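Local coordinates for proline iminopeptidase (Streptomyces halstedii, PDB 3WMR), which is an alpha/beta hydrolase-fold amidohydrolase that acts on polyketide substrates and is probably related in activity to enzymes releasing N-terminal proline from peptides, at residues R33-V38 against S58-L63; L64-L69 against E301-V306; Y79-N84 against Q125-M130; K179-R184 against E189-A194. All coordinates share one frame; numbering follows the deposited sequence.

In the fold
All four contacts belong to an alpha/beta hydrolase, but they sit at very different depths. Contact 3 is fully buried near the centre of the chain, where one amide-to-indole bond joins the end of strand 76-80 to the turn that carries the predicted nucleophile. Contact 1, partly buried and about 8 Å away between centres, shares the same sheet through neighbouring strands 32-39 and 76-80, and combines ring packing with a water bridge. Contact 2, also buried, sets the loop that follows contact 1 against helix 300-312 through a sulfur, a ring and one hydroxyl. Contact 4 is peripheral and partly buried, about 26 Å from contact 3 between centres, a helical hairpin whose bonds are made by carboxylates.

Contact 1 (R33-V38 against S58-L63); sequences RTWYRV and STHDYL
The indole of Trp35 and the imidazole of His60 meet where strand 32-39 of the alpha/beta hydrolase sheet is approached by the loop that follows strand 49-52. Ring packing comes first. Trp35 holds CG anti to its own backbone N (chi1 -174°), which carries the six-membered ring out from the strand, and its CZ3 comes to 3.4 Å from His60 CE1. That corner lies over one face of the imidazole, displaced toward the rim, while the opposite face carries CG of Asp61. The planes are inclined by 33°, neither a stack nor an edge-to-face pair. A broad indole suits this place because its six-membered ring is large enough to bridge from the strand to the loop.

The polar contacts use the two nitrogens of His60 separately. ND1 is hydrogen-bonded to Asp80 on strand 76-80, which fixes the rotation of the ring, and NE2 is left to face Arg37. With an alanine here instead of His60, Asp80 is likely to lose this mate and the water its link to the loop. Within the loop, Thr59 OG1 donates to Asp61 OD2 over 2.7 Å, holding the carboxylate near the imidazole. Arg37 does not bond to the histidine directly. A water in the plane of its guanidinium accepts from Arg37 NE at 2.9 Å and lies 2.7 Å from His60 NE2.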
# COMPACT_ATOMS: atom_id res chain seq x y z
N ARG A 33 -1.65 -11.59 -17.23
CA ARG A 33 -2.36 -12.26 -16.14
C ARG A 33 -2.21 -11.49 -14.81
O ARG A 33 -1.12 -10.99 -14.51
CB ARG A 33 -1.81 -13.67 -15.93
CG ARG A 33 -1.69 -14.52 -17.19
CD ARG A 33 -3.04 -14.88 -17.79
NE ARG A 33 -3.88 -15.62 -16.85
CZ ARG A 33 -5.11 -16.04 -17.10
NH1 ARG A 33 -5.66 -15.83 -18.29
NH2 ARG A 33 -5.80 -16.68 -16.17
N THR A 34 -3.29 -11.42 -14.03
CA THR A 34 -3.26 -10.86 -12.68
C THR A 34 -3.54 -11.97 -11.68
O THR A 34 -4.58 -12.61 -11.77
CB THR A 34 -4.33 -9.76 -12.49
OG1 THR A 34 -4.09 -8.69 -13.40
CG2 THR A 34 -4.33 -9.22 -11.06
N TRP A 35 -2.65 -12.16 -10.72
CA TRP A 35 -2.78 -13.20 -9.70
C TRP A 35 -3.55 -12.71 -8.48
O TRP A 35 -3.30 -11.61 -7.98
CB TRP A 35 -1.41 -13.70 -9.25
CG TRP A 35 -1.47 -14.87 -8.30
CD1 TRP A 35 -1.46 -16.21 -8.65
CD2 TRP A 35 -1.58 -14.83 -6.87
NE1 TRP A 35 -1.56 -16.99 -7.51
CE2 TRP A 35 -1.62 -16.17 -6.41
CE3 TRP A 35 -1.64 -13.79 -5.94
CZ2 TRP A 35 -1.72 -16.49 -5.06
CZ3 TRP A 35 -1.74 -14.11 -4.59
CH2 TRP A 35 -1.79 -15.45 -4.16
N TYR A 36 -4.43 -13.57 -7.96
CA TYR A 36 -5.30 -13.24 -6.82
C TYR A 36 -5.46 -14.42 -5.87
O TYR A 36 -5.11 -15.56 -6.17
CB TYR A 36 -6.69 -12.82 -7.32
CG TYR A 36 -7.51 -14.00 -7.79
CD1 TYR A 36 -7.40 -14.48 -9.09
CD2 TYR A 36 -8.36 -14.68 -6.91
CE1 TYR A 36 -8.11 -15.58 -9.52
CE2 TYR A 36 -9.08 -15.79 -7.33
CZ TYR A 36 -8.95 -16.23 -8.64
OH TYR A 36 -9.66 -17.32 -9.08
N ARG A 37 -6.06 -14.12 -4.73
CA ARG A 37 -6.40 -15.13 -3.73
C ARG A 37 -7.59 -14.63 -2.89
O ARG A 37 -7.60 -13.47 -2.46
CB ARG A 37 -5.15 -15.39 -2.87
CG ARG A 37 -5.40 -15.65 -1.40
CD ARG A 37 -4.38 -14.95 -0.52
NE ARG A 37 -3.56 -15.90 0.22
CZ ARG A 37 -3.91 -16.51 1.35
NH1 ARG A 37 -5.08 -16.30 1.93
NH2 ARG A 37 -3.05 -17.34 1.91
N VAL A 38 -8.58 -15.49 -2.68
CA VAL A 38 -9.71 -15.17 -1.80
C VAL A 38 -9.62 -15.99 -0.52
O VAL A 38 -9.33 -17.20 -0.55
CB VAL A 38 -11.07 -15.47 -2.48
CG1 VAL A 38 -12.22 -15.10 -1.56
CG2 VAL A 38 -11.19 -14.75 -3.82
N SER A 58 5.33 -3.85 -5.07
CA SER A 58 5.42 -4.71 -3.91
C SER A 58 4.54 -5.94 -4.20
O SER A 58 4.21 -6.21 -5.36
CB SER A 58 4.98 -3.92 -2.67
OG SER A 58 5.11 -4.70 -1.50
N THR A 59 4.20 -6.72 -3.17
CA THR A 59 3.32 -7.86 -3.36
C THR A 59 2.33 -7.93 -2.21
O THR A 59 2.46 -7.21 -1.22
CB THR A 59 4.09 -9.19 -3.50
OG1 THR A 59 4.81 -9.48 -2.29
CG2 THR A 59 5.06 -9.14 -4.68
N HIS A 60 1.34 -8.80 -2.35
CA HIS A 60 0.29 -8.97 -1.34
C HIS A 60 0.79 -9.59 -0.04
O HIS A 60 0.11 -9.52 0.98
CB HIS A 60 -0.80 -9.91 -1.85
CG HIS A 60 -0.45 -11.37 -1.72
ND1 HIS A 60 0.37 -12.02 -2.62
CD2 HIS A 60 -0.78 -12.28 -0.78
CE1 HIS A 60 0.52 -13.28 -2.24
NE2 HIS A 60 -0.16 -13.46 -1.12
N ASP A 61 1.97 -10.21 -0.10
CA ASP A 61 2.42 -11.14 0.96
C ASP A 61 2.45 -10.52 2.35
O ASP A 61 1.97 -11.11 3.30
CB ASP A 61 3.81 -11.71 0.63
CG ASP A 61 3.81 -12.52 -0.64
OD1 ASP A 61 3.83 -13.77 -0.56
OD2 ASP A 61 3.80 -11.91 -1.73
N TYR A 62 3.03 -9.32 2.46
CA TYR A 62 3.10 -8.61 3.75
C TYR A 62 1.72 -8.21 4.33
O TYR A 62 1.63 -7.81 5.48
CB TYR A 62 4.01 -7.37 3.65
CG TYR A 62 3.34 -6.14 3.02
CD1 TYR A 62 3.14 -6.06 1.66
CD2 TYR A 62 2.93 -5.06 3.81
CE1 TYR A 62 2.52 -4.96 1.08
CE2 TYR A 62 2.31 -3.93 3.23
CZ TYR A 62 2.11 -3.90 1.86
OH TYR A 62 1.50 -2.83 1.25
N LEU A 63 0.66 -8.31 3.52
CA LEU A 63 -0.70 -8.03 3.99
C LEU A 63 -1.45 -9.28 4.45
O LEU A 63 -2.64 -9.18 4.76
CB LEU A 63 -1.51 -7.31 2.89
CG LEU A 63 -1.04 -5.91 2.52
CD1 LEU A 63 -1.88 -5.33 1.39
CD2 LEU A 63 -1.10 -4.97 3.72
O HOH W 1 -0.77 -16.06 -0.52

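Contact 2 (L64-L69 against E301-V306); sequences LAMTSL and ERFHEV
Met66 and Phe303 form the close-packed part of this contact, between the 3-10 segment at 64-67 and helix 300-312. The methionine chain runs nearly perpendicular to the phenylalanine: SD is 3.9 Å from Phe303 CZ, and the methyl CE lies at the ring edge, in its plane, 4.0 Å from the same CZ. In this Met-aromatic contact chi1 and an extended chi2 (-173°) carry SD to the ring, and the bend at chi3 (58°) lays the methyl at the ring edge. A long, flexible thioether suits a buried place where the backbones stand well apart. Shortening Met66 to an alanine would probably leave a gap beside the CE2-CZ edge of Phe303 and free that ring to shift.

The other side is more open and polar. Ser68 and His304 are both partly exposed, and Ser68 OG meets ND1 at the imidazole edge, near the ring plane, 3.0 Å away; either could be the donor. Leu69, which is buried, lies beside this pair, its CD2 4.0 Å from His304 ND1. Leu69 also packs farther along helix 300-312, on Met307, Ile308 and Leu311, while Phe303 reaches Leu261 on strand 258-263 and Leu64 touches both helix 211-222 and Arg37 of strand 32-39.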
# COMPACT_ATOMS: atom_id res chain seq x y z
N LEU A 64 -0.78 -10.43 4.51
CA LEU A 64 -1.48 -11.72 4.74
C LEU A 64 -2.13 -11.83 6.12
O LEU A 64 -3.11 -12.51 6.27
CB LEU A 64 -0.54 -12.92 4.51
CG LEU A 64 -0.40 -13.36 3.06
CD1 LEU A 64 0.76 -14.36 2.91
CD2 LEU A 64 -1.70 -13.94 2.53
N ALA A 65 -1.61 -11.10 7.09
CA ALA A 65 -2.25 -10.95 8.40
C ALA A 65 -3.73 -10.59 8.35
O ALA A 65 -4.50 -10.98 9.22
CB ALA A 65 -1.51 -9.90 9.20
N MET A 66 -4.12 -9.85 7.33
CA MET A 66 -5.49 -9.37 7.22
C MET A 66 -6.54 -10.43 6.86
O MET A 66 -7.73 -10.12 6.76
CB MET A 66 -5.52 -8.20 6.23
CG MET A 66 -4.72 -7.02 6.73
SD MET A 66 -4.87 -5.54 5.71
CE MET A 66 -6.64 -5.28 5.78
N THR A 67 -6.11 -11.68 6.67
CA THR A 67 -7.05 -12.81 6.66
C THR A 67 -7.78 -12.93 8.00
O THR A 67 -8.80 -13.60 8.07
CB THR A 67 -6.35 -14.15 6.37
OG1 THR A 67 -5.30 -14.35 7.32
CG2 THR A 67 -5.76 -14.18 4.95
N SER A 68 -7.28 -12.30 9.05
CA SER A 68 -7.99 -12.27 10.33
C SER A 68 -9.41 -11.74 10.18
O SER A 68 -10.32 -12.18 10.87
CB SER A 68 -7.23 -11.45 11.37
OG SER A 68 -7.25 -10.06 11.05
N LEU A 69 -9.62 -10.77 9.29
CA LEU A 69 -10.96 -10.22 9.10
C LEU A 69 -12.04 -11.26 8.74
O LEU A 69 -13.21 -11.04 9.06
CB LEU A 69 -10.94 -9.09 8.04
CG LEU A 69 -9.91 -7.99 8.26
CD1 LEU A 69 -9.93 -7.04 7.07
CD2 LEU A 69 -10.14 -7.23 9.55
N GLU A 301 -3.76 -7.12 16.90
CA GLU A 301 -5.10 -7.16 17.47
C GLU A 301 -5.79 -5.81 17.38
O GLU A 301 -6.96 -5.74 17.01
CB GLU A 301 -5.05 -7.62 18.92
CG GLU A 301 -4.51 -9.04 19.06
CD GLU A 301 -3.82 -9.29 20.38
OE1 GLU A 301 -4.01 -10.40 20.93
OE2 GLU A 301 -3.08 -8.40 20.86
N ARG A 302 -5.08 -4.73 17.70
CA ARG A 302 -5.67 -3.39 17.66
C ARG A 302 -6.05 -2.96 16.23
O ARG A 302 -7.08 -2.32 16.01
CB ARG A 302 -4.71 -2.38 18.31
CG ARG A 302 -5.23 -0.94 18.38
CD ARG A 302 -6.55 -0.86 19.13
NE ARG A 302 -7.24 0.42 18.91
CZ ARG A 302 -8.53 0.63 19.16
NH1 ARG A 302 -9.31 -0.35 19.63
NH2 ARG A 302 -9.06 1.82 18.92
N PHE A 303 -5.21 -3.32 15.26
CA PHE A 303 -5.51 -3.08 13.86
C PHE A 303 -6.79 -3.82 13.44
O PHE A 303 -7.69 -3.23 12.79
CB PHE A 303 -4.33 -3.50 12.99
CG PHE A 303 -4.62 -3.40 11.52
CD1 PHE A 303 -4.31 -2.24 10.82
CD2 PHE A 303 -5.22 -4.45 10.86
CE1 PHE A 303 -4.59 -2.15 9.47
CE2 PHE A 303 -5.49 -4.37 9.51
CZ PHE A 303 -5.18 -3.21 8.82
N HIS A 304 -6.87 -5.09 13.80
CA HIS A 304 -8.06 -5.91 13.57
C HIS A 304 -9.31 -5.26 14.16
O HIS A 304 -10.30 -5.10 13.45
CB HIS A 304 -7.87 -7.31 14.15
CG HIS A 304 -9.08 -8.17 14.04
ND1 HIS A 304 -9.27 -9.07 13.01
CD2 HIS A 304 -10.16 -8.29 14.85
CE1 HIS A 304 -10.41 -9.70 13.18
NE2 HIS A 304 -10.98 -9.24 14.28
N GLU A 305 -9.27 -4.90 15.45
CA GLU A 305 -10.39 -4.23 16.11
C GLU A 305 -10.81 -2.95 15.37
O GLU A 305 -12.00 -2.68 15.20
CB GLU A 305 -10.04 -3.87 17.55
CG GLU A 305 -9.98 -5.05 18.51
CD GLU A 305 -9.43 -4.68 19.89
OE1 GLU A 305 -9.02 -3.51 20.10
OE2 GLU A 305 -9.39 -5.58 20.77
N VAL A 306 -9.83 -2.16 14.94
CA VAL A 306 -10.13 -0.88 14.29
C VAL A 306 -10.81 -1.13 12.95
O VAL A 306 -11.84 -0.55 12.67
CB VAL A 306 -8.87 -0.02 14.12
CG1 VAL A 306 -9.13 1.17 13.19
CG2 VAL A 306 -8.39 0.48 15.47

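Contact 3 (Y79-N84 against Q125-M130); sequences YDQLGN and QSWGGM
Gln81 OE1 accepts from Trp127 NE1 over 2.8 Å, the one bond that crosses this contact. It joins Gln81, where strand 76-80 runs into the following turn, to the start of helix 127-137, at the turn that in alpha/beta hydrolases is the nucleophile elbow. The bond is well made: the N-H points at the oxygen with an angle of 169°, the oxygen lies nearly in the indole plane, and the donor meets a lone pair of the amide in its carbonyl plane. Amide and ring planes are 47° apart, and the contact runs through the carbonyl oxygen at the N-H edge of the indole. Gln81 reaches across because its chain is extended beyond CG.

Glutamine suits this buried place since it has an acceptor and a donor at one end. While OE1 takes the indole N-H, NE2 bonds to the carbonyl of His53, and these two bonds fix which way round the amide sits. Tryptophan in turn supplies a single N-H on a large apolar frame, which also packs on Pro56.

Next to Trp127 in the chain is Ser126, the predicted nucleophile. Its phi of 67° is the strained backbone expected of this elbow. Gly128 and Gly129 keep the bend compact: a side chain at Gly128 would be crowded by the carbonyl of Gln125, and one at Gly129 by that of Ser126. At the tight strand-to-helix turn, Gly129 N donates to Ser126 O over 2.8 Å.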
# COMPACT_ATOMS: atom_id res chain seq x y z
N TYR A 79 -4.31 -9.59 -3.84
CA TYR A 79 -3.78 -9.78 -5.19
C TYR A 79 -2.44 -9.09 -5.45
O TYR A 79 -2.08 -8.13 -4.78
CB TYR A 79 -4.82 -9.39 -6.25
CG TYR A 79 -4.91 -7.92 -6.63
CD1 TYR A 79 -5.69 -7.03 -5.90
CD2 TYR A 79 -4.26 -7.43 -7.78
CE1 TYR A 79 -5.81 -5.69 -6.27
CE2 TYR A 79 -4.37 -6.09 -8.15
CZ TYR A 79 -5.14 -5.22 -7.39
OH TYR A 79 -5.26 -3.89 -7.75
N ASP A 80 -1.70 -9.61 -6.42
CA ASP A 80 -0.43 -9.04 -6.85
C ASP A 80 -0.69 -8.22 -8.09
O ASP A 80 -1.19 -8.73 -9.08
CB ASP A 80 0.58 -10.11 -7.22
CG ASP A 80 1.10 -10.86 -6.02
OD1 ASP A 80 1.01 -10.35 -4.88
OD2 ASP A 80 1.60 -11.97 -6.24
N GLN A 81 -0.35 -6.95 -8.01
CA GLN A 81 -0.43 -6.05 -9.16
C GLN A 81 0.52 -6.46 -10.29
O GLN A 81 1.51 -7.15 -10.07
CB GLN A 81 -0.20 -4.61 -8.69
CG GLN A 81 -1.33 -4.14 -7.78
CD GLN A 81 -0.97 -2.97 -6.90
OE1 GLN A 81 -0.31 -2.02 -7.33
NE2 GLN A 81 -1.45 -3.01 -5.65
N LEU A 82 0.20 -6.04 -11.50
CA LEU A 82 0.97 -6.44 -12.68
C LEU A 82 2.41 -6.01 -12.53
O LEU A 82 2.68 -4.88 -12.14
CB LEU A 82 0.40 -5.82 -13.94
CG LEU A 82 1.05 -6.24 -15.27
CD1 LEU A 82 0.71 -7.70 -15.59
CD2 LEU A 82 0.60 -5.33 -16.41
N GLY A 83 3.33 -6.91 -12.86
CA GLY A 83 4.76 -6.62 -12.85
C GLY A 83 5.52 -7.37 -11.77
O GLY A 83 6.75 -7.49 -11.86
N ASN A 84 4.82 -7.86 -10.76
CA ASN A 84 5.50 -8.62 -9.69
C ASN A 84 4.64 -9.72 -9.07
O ASN A 84 3.45 -9.82 -9.36
CB ASN A 84 6.01 -7.67 -8.59
CG ASN A 84 7.35 -8.12 -8.01
OD1 ASN A 84 7.96 -9.07 -8.50
ND2 ASN A 84 7.81 -7.42 -6.99
N GLN A 125 -3.04 0.09 1.10
CA GLN A 125 -1.90 0.33 1.98
C GLN A 125 -0.76 0.96 1.21
O GLN A 125 -0.37 0.43 0.19
CB GLN A 125 -1.47 -1.02 2.59
CG GLN A 125 -0.74 -0.89 3.91
CD GLN A 125 0.74 -0.63 3.74
OE1 GLN A 125 1.29 -0.81 2.67
NE2 GLN A 125 1.39 -0.25 4.84
N SER A 126 -0.24 2.12 1.67
CA SER A 126 0.89 2.80 1.01
C SER A 126 0.42 3.31 -0.36
O SER A 126 -0.67 3.88 -0.46
CB SER A 126 2.14 1.87 0.94
OG SER A 126 3.11 2.20 -0.06
N TRP A 127 1.23 3.12 -1.40
CA TRP A 127 0.78 3.37 -2.78
C TRP A 127 -0.65 2.91 -3.07
O TRP A 127 -1.41 3.60 -3.77
CB TRP A 127 1.78 2.74 -3.79
CG TRP A 127 1.14 2.07 -4.98
CD1 TRP A 127 0.87 0.76 -5.13
CD2 TRP A 127 0.66 2.72 -6.16
NE1 TRP A 127 0.25 0.54 -6.33
CE2 TRP A 127 0.14 1.73 -7.00
CE3 TRP A 127 0.66 4.05 -6.60
CZ2 TRP A 127 -0.42 2.02 -8.25
CZ3 TRP A 127 0.11 4.35 -7.85
CH2 TRP A 127 -0.42 3.33 -8.66
N GLY A 128 -1.02 1.74 -2.57
CA GLY A 128 -2.34 1.17 -2.75
C GLY A 128 -3.47 2.06 -2.25
O GLY A 128 -4.58 2.04 -2.79
N GLY A 129 -3.19 2.84 -1.20
CA GLY A 129 -4.15 3.80 -0.69
C GLY A 129 -4.30 4.97 -1.65
O GLY A 129 -5.37 5.59 -1.71
N MET A 130 -3.23 5.29 -2.37
CA MET A 130 -3.27 6.37 -3.37
C MET A 130 -4.06 5.92 -4.61
O MET A 130 -4.89 6.68 -5.15
CB MET A 130 -1.86 6.83 -3.76
CG MET A 130 -1.03 7.34 -2.59
SD MET A 130 0.62 7.91 -3.01
CE MET A 130 0.29 9.61 -3.52

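Contact 4 (K179-R184 against E189-A194); sequences KHEAAR and EEYFHA
His180 and Tyr191 run alongside each other, pointing opposite ways, at the heart of a helical hairpin in which helices 171-183 and 189-202 are joined by a short turn. The local axes are inclined at 125°, so the pair is splayed rather than closely antiparallel. The tyrosine passes beside the histidine stem, its CD1 3.6 Å from His180 CB, and an aromatic suits this place because its ring lies along that stem and spans to the other helix, with the hydroxyl at its far end.

The first torsion of Tyr191 (-176°) swings the ring away from its own backbone N and over to helix 171-183, where Glu181 comes across it. OH approaches Glu181 OE2 as donor, at the ring edge and with carboxylate and ring planes 71° apart, but the modelled separation, 2.4 Å, is too short to be taken at face value. The hydroxyl is also bonded to Asn234, and Glu181 OE1 has a salt bridge to Arg166.

On the exposed side Glu190 stands crosswise to the imidazole. ND1 of His180 is taken by Thr185 of the connecting turn, which leaves NE2 turned toward Glu190: His180 NE2 donates to Glu190 OE1 over 2.9 Å, meeting the anti side of the carboxylate.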
# COMPACT_ATOMS: atom_id res chain seq x y z
N LYS A 179 25.86 10.15 0.95
CA LYS A 179 27.01 9.76 0.13
C LYS A 179 26.59 8.78 -0.96
O LYS A 179 26.79 9.05 -2.15
CB LYS A 179 28.11 9.13 1.02
CG LYS A 179 28.92 10.13 1.85
CD LYS A 179 29.79 9.42 2.90
CE LYS A 179 30.69 10.38 3.68
NZ LYS A 179 32.08 10.44 3.16
N HIS A 180 25.97 7.68 -0.55
CA HIS A 180 25.55 6.61 -1.47
C HIS A 180 24.40 7.00 -2.39
O HIS A 180 24.33 6.54 -3.52
CB HIS A 180 25.21 5.35 -0.69
CG HIS A 180 26.40 4.75 0.00
ND1 HIS A 180 27.48 4.24 -0.69
CD2 HIS A 180 26.69 4.61 1.31
CE1 HIS A 180 28.38 3.80 0.17
NE2 HIS A 180 27.93 4.01 1.39
N GLU A 181 23.48 7.81 -1.91
CA GLU A 181 22.42 8.33 -2.78
C GLU A 181 23.02 9.21 -3.88
O GLU A 181 22.68 9.07 -5.05
CB GLU A 181 21.35 9.07 -1.97
CG GLU A 181 20.48 8.10 -1.17
CD GLU A 181 19.75 8.74 0.00
OE1 GLU A 181 19.81 9.98 0.15
OE2 GLU A 181 19.12 7.99 0.80
N ALA A 182 23.93 10.10 -3.50
CA ALA A 182 24.56 11.01 -4.48
C ALA A 182 25.25 10.26 -5.63
O ALA A 182 25.08 10.62 -6.82
CB ALA A 182 25.53 11.96 -3.79
N ALA A 183 26.01 9.24 -5.25
CA ALA A 183 26.79 8.43 -6.20
C ALA A 183 26.07 7.17 -6.75
O ALA A 183 26.66 6.42 -7.51
CB ALA A 183 28.09 8.00 -5.54
N ARG A 184 24.82 6.96 -6.34
CA ARG A 184 24.00 5.84 -6.78
C ARG A 184 24.64 4.49 -6.43
O ARG A 184 24.66 3.57 -7.24
CB ARG A 184 23.70 5.93 -8.28
CG ARG A 184 23.18 7.29 -8.72
CD ARG A 184 22.41 7.17 -10.03
NE ARG A 184 22.13 8.46 -10.66
CZ ARG A 184 21.48 8.61 -11.83
NH1 ARG A 184 21.03 7.55 -12.49
NH2 ARG A 184 21.26 9.82 -12.33
N GLU A 189 26.23 -2.52 1.08
CA GLU A 189 25.94 -3.00 2.43
C GLU A 189 25.78 -1.84 3.41
O GLU A 189 24.88 -1.83 4.25
CB GLU A 189 27.10 -3.89 2.91
CG GLU A 189 26.85 -4.58 4.25
CD GLU A 189 25.98 -5.82 4.11
OE1 GLU A 189 25.22 -5.90 3.11
OE2 GLU A 189 26.07 -6.71 4.98
N GLU A 190 26.70 -0.90 3.30
CA GLU A 190 26.75 0.25 4.19
C GLU A 190 25.52 1.18 4.05
O GLU A 190 25.03 1.71 5.04
CB GLU A 190 28.02 1.02 3.91
CG GLU A 190 28.33 2.09 4.92
CD GLU A 190 29.63 2.78 4.61
OE1 GLU A 190 29.66 3.62 3.68
OE2 GLU A 190 30.61 2.46 5.30
N TYR A 191 25.04 1.39 2.83
CA TYR A 191 23.80 2.15 2.67
C TYR A 191 22.63 1.41 3.32
O TYR A 191 21.79 2.01 3.99
CB TYR A 191 23.48 2.37 1.21
CG TYR A 191 22.26 3.23 1.00
CD1 TYR A 191 22.31 4.59 1.26
CD2 TYR A 191 21.06 2.68 0.58
CE1 TYR A 191 21.19 5.40 1.08
CE2 TYR A 191 19.94 3.47 0.39
CZ TYR A 191 20.00 4.83 0.64
OH TYR A 191 18.90 5.63 0.45
N PHE A 192 22.60 0.09 3.11
CA PHE A 192 21.52 -0.75 3.61
C PHE A 192 21.36 -0.67 5.12
O PHE A 192 20.25 -0.63 5.62
CB PHE A 192 21.71 -2.21 3.19
CG PHE A 192 20.50 -3.05 3.41
CD1 PHE A 192 20.21 -3.55 4.68
CD2 PHE A 192 19.62 -3.31 2.38
CE1 PHE A 192 19.07 -4.30 4.90
CE2 PHE A 192 18.48 -4.06 2.59
CZ PHE A 192 18.20 -4.56 3.86
N HIS A 193 22.46 -0.65 5.86
CA HIS A 193 22.36 -0.55 7.31
C HIS A 193 22.00 0.86 7.81
O HIS A 193 21.36 1.00 8.84
CB HIS A 193 23.62 -1.15 7.96
CG HIS A 193 23.69 -2.64 7.77
ND1 HIS A 193 22.81 -3.51 8.37
CD2 HIS A 193 24.49 -3.40 6.98
CE1 HIS A 193 23.08 -4.75 7.99
NE2 HIS A 193 24.09 -4.71 7.15
N ALA A 194 22.38 1.89 7.05
CA ALA A 194 21.88 3.25 7.31
C ALA A 194 20.36 3.34 7.02
O ALA A 194 19.61 3.89 7.82
CB ALA A 194 22.65 4.26 6.48